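Local coordinates for protein putative alkaline phosphatase (Pseudomonas fluorescens, PDB 4F1V) that binds phosphate with high affinity in the periplasm and probably hands it to the membrane components of the PstSACB importer, at residues K84-P89 / A347-A352. Residues are numbered along the deposited sequence; the frame is centred on the assembly and turned at random.
Sequences KLIQVP and ASFLTA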
ATOM      1  N   LYS A  84      -7.699  21.343   6.212  1.00  4.28           N
ATOM      2  CA  LYS A  84      -6.656  20.584   5.517  1.00  3.99           C
ATOM      3  C   LYS A  84      -6.889  19.066   5.614  1.00  3.48           C
ATOM      4  O   LYS A  84      -7.223  18.564   6.686  1.00  4.92           O
ATOM      5  CB  LYS A  84      -5.282  20.919   6.165  1.00  4.82           C
ATOM      6  CG  LYS A  84      -4.754  22.271   5.746  1.00  5.67           C
ATOM      7  CD  LYS A  84      -3.475  22.693   6.487  1.00  7.45           C
ATOM      8  CE  LYS A  84      -2.284  21.842   6.207  1.00  6.83           C
ATOM      9  NZ  LYS A  84      -1.960  21.639   4.796  1.00  7.22           N
ATOM     10  N   LEU A  85      -6.615  18.339   4.544  0.70  3.66           N
ATOM     11  CA  LEU A  85      -6.520  16.893   4.711  0.70  3.16           C
ATOM     12  C   LEU A  85      -5.123  16.556   5.278  0.70  3.84           C
ATOM     13  O   LEU A  85      -4.154  17.340   5.169  0.70  3.19           O
ATOM     14  CB  LEU A  85      -6.809  16.113   3.411  0.70  3.36           C
ATOM     15  CG  LEU A  85      -5.849  16.240   2.205  0.70  3.80           C
ATOM     16  CD1 LEU A  85      -4.524  15.484   2.345  0.70  4.33           C
ATOM     17  CD2 LEU A  85      -6.517  15.790   0.920  0.70  5.19           C
ATOM     18  N   ILE A  86      -5.068  15.361   5.825  1.00  3.15           N
ATOM     19  CA  ILE A  86      -3.914  14.711   6.430  1.00  3.35           C
ATOM     20  C   ILE A  86      -3.668  13.397   5.659  1.00  3.27           C
ATOM     21  O   ILE A  86      -4.581  12.600   5.486  1.00  3.84           O
ATOM     22  CB  ILE A  86      -4.182  14.421   7.911  1.00  3.61           C
ATOM     23  CG1 ILE A  86      -4.338  15.735   8.696  1.00  4.41           C
ATOM     24  CG2 ILE A  86      -3.080  13.510   8.492  1.00  4.18           C
ATOM     25  CD1 ILE A  86      -4.851  15.562  10.132  1.00  4.94           C
ATOM     26  N   GLN A  87      -2.414  13.190   5.244  1.00  3.27           N
ATOM     27  CA  GLN A  87      -1.980  11.934   4.591  1.00  3.20           C
ATOM     28  C   GLN A  87      -0.748  11.450   5.387  1.00  3.29           C
ATOM     29  O   GLN A  87       0.243  12.177   5.479  1.00  4.34           O
ATOM     30  CB  GLN A  87      -1.607  12.199   3.160  1.00  3.25           C
ATOM     31  CG  GLN A  87      -1.246  10.893   2.401  1.00  3.69           C
ATOM     32  CD  GLN A  87      -0.828  11.113   0.941  1.00  3.39           C
ATOM     33  OE1 GLN A  87      -1.258  10.400   0.023  1.00  3.99           O
ATOM     34  NE2 GLN A  87       0.046  12.095   0.726  1.00  4.18           N
ATOM     35  N   VAL A  88      -0.828  10.231   5.954  1.00  3.08           N
ATOM     36  CA  VAL A  88       0.281   9.752   6.799  0.60  3.70           C
ATOM     37  C   VAL A  88       0.475   8.266   6.559  1.00  3.21           C
ATOM     38  O   VAL A  88      -0.476   7.522   6.364  1.00  4.37           O
ATOM     39  CB  VAL A  88       0.057   9.959   8.302  0.60  4.20           C
ATOM     40  CG1 VAL A  88       0.290  11.404   8.708  0.60  4.67           C
ATOM     41  CG2 VAL A  88      -1.353   9.508   8.761  0.60  5.10           C
ATOM     42  N   PRO A  89       1.740   7.785   6.617  1.00  3.14           N
ATOM     43  CA  PRO A  89       1.956   6.305   6.584  0.50  3.56           C
ATOM     44  C   PRO A  89       1.257   5.647   7.740  1.00  3.38           C
ATOM     45  O   PRO A  89       1.276   6.166   8.865  1.00  3.96           O
ATOM     46  CB  PRO A  89       3.479   6.194   6.732  0.50  4.27           C
ATOM     47  CG  PRO A  89       3.931   7.444   6.054  0.50  3.12           C
ATOM     48  CD  PRO A  89       2.997   8.503   6.646  0.50  4.37           C
ATOM     49  N   ALA A 347       3.321  14.529  17.036  1.00  4.46           N
ATOM     50  CA  ALA A 347       3.688  15.933  17.272  1.00  5.19           C
ATOM     51  C   ALA A 347       2.962  16.868  16.313  1.00  4.51           C
ATOM     52  O   ALA A 347       2.613  18.012  16.688  1.00  5.29           O
ATOM     53  CB  ALA A 347       5.192  16.133  17.148  1.00  5.46           C
ATOM     54  N   SER A 348       2.737  16.436  15.100  1.00  4.55           N
ATOM     55  CA  SER A 348       1.999  17.263  14.129  1.00  4.30           C
ATOM     56  C   SER A 348       0.476  17.152  14.270  1.00  4.41           C
ATOM     57  O   SER A 348      -0.237  18.164  14.246  1.00  5.03           O
ATOM     58  CB  SER A 348       2.401  16.933  12.673  1.00  4.91           C
ATOM     59  OG  SER A 348       3.702  17.381  12.366  1.00  6.30           O
ATOM     60  N   PHE A 349      -0.036  15.921  14.351  1.00  4.22           N
ATOM     61  CA  PHE A 349      -1.453  15.675  14.156  1.00  4.47           C
ATOM     62  C   PHE A 349      -2.239  15.490  15.444  1.00  4.14           C
ATOM     63  O   PHE A 349      -3.482  15.565  15.399  1.00  4.99           O
ATOM     64  CB  PHE A 349      -1.680  14.517  13.148  1.00  4.53           C
ATOM     65  CG  PHE A 349      -1.035  14.832  11.837  1.00  4.84           C
ATOM     66  CD1 PHE A 349      -0.010  14.053  11.301  1.00  5.63           C
ATOM     67  CD2 PHE A 349      -1.418  15.964  11.074  1.00  5.14           C
ATOM     68  CE1 PHE A 349       0.632  14.370  10.159  1.00  6.45           C
ATOM     69  CE2 PHE A 349      -0.771  16.280   9.903  1.00  5.77           C
ATOM     70  CZ  PHE A 349       0.246  15.456   9.410  1.00  6.20           C
ATOM     71  N   LEU A 350      -1.583  15.281  16.569  1.00  4.79           N
ATOM     72  CA  LEU A 350      -2.267  15.191  17.857  1.00  5.80           C
ATOM     73  C   LEU A 350      -1.987  16.378  18.782  1.00  5.52           C
ATOM     74  O   LEU A 350      -2.903  16.968  19.351  1.00  6.67           O
ATOM     75  CB  LEU A 350      -1.981  13.906  18.616  1.00  6.02           C
ATOM     76  CG  LEU A 350      -2.702  12.685  18.084  1.00  6.49           C
ATOM     77  CD1 LEU A 350      -2.140  11.417  18.740  1.00  8.50           C
ATOM     78  CD2 LEU A 350      -4.188  12.799  18.347  1.00  7.66           C
ATOM     79  N   THR A 351      -0.709  16.709  18.984  1.00  5.78           N
ATOM     80  CA  THR A 351      -0.341  17.724  19.976  1.00  6.61           C
ATOM     81  C   THR A 351      -1.078  19.042  19.688  1.00  5.61           C
ATOM     82  O   THR A 351      -0.962  19.615  18.631  1.00  6.23           O
ATOM     83  CB  THR A 351       1.174  17.882  20.015  1.00  7.07           C
ATOM     84  OG1 THR A 351       1.726  16.575  20.322  1.00  8.07           O
ATOM     85  CG2 THR A 351       1.611  18.892  21.017  1.00  8.54           C
ATOM     86  N   ALA A 352      -1.862  19.500  20.708  1.00  6.85           N
ATOM     87  CA  ALA A 352      -2.871  20.503  20.445  1.00  7.09           C
ATOM     88  C   ALA A 352      -2.350  21.804  19.831  1.00  7.01           C
ATOM     89  O   ALA A 352      -2.993  22.372  18.945  1.00  8.65           O
ATOM     90  CB  ALA A 352      -3.716  20.781  21.676  1.00 10.56           C
TER
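F349 carries CG anti to its own carbonyl carbon (chi1 -58°), which sends the ring from the last turn of helix 339-349 toward the strand, while I86 turns CG2 anti to its backbone N and lays that methyl over one face of the ring. The result is a CH-pi contact: I86 CG2 sits 3.8 Å from the centroid of the F349 ring, only 8° off the ring normal. The longer branch of I86 runs along the CD2/CE2 flank, its CD1 coming to 3.6 Å from F349 CD2. V88, two residues along and on the same side of the strand, brings CG1 obliquely to the CD1/CE1 flank, still on the I86 side of the ring plane; it was modelled in two conformers, so the short distance of its CG1 to F349 CE1 is doubtful as a measure of tightness. The opposite face of the ring is covered by S348 CB, and the indole of W268 also meets the F349 ring, the planes at about 55°. In this PstS-type, Venus-flytrap phosphate-binding protein, strand 85-94 is an outermost strand of the five-stranded mixed sheet, bonded through its backbone to strand 291-299, and the C-terminal helix packs here against one side of it. Replacing F349 with an alanine would probably strip I86 CG2 and V88 CG1 of their shared aromatic cover and open a gap between helix end and sheet. Q87 points the other way, its side-chain amide hydrogen-bonded to L66 N and P265 O.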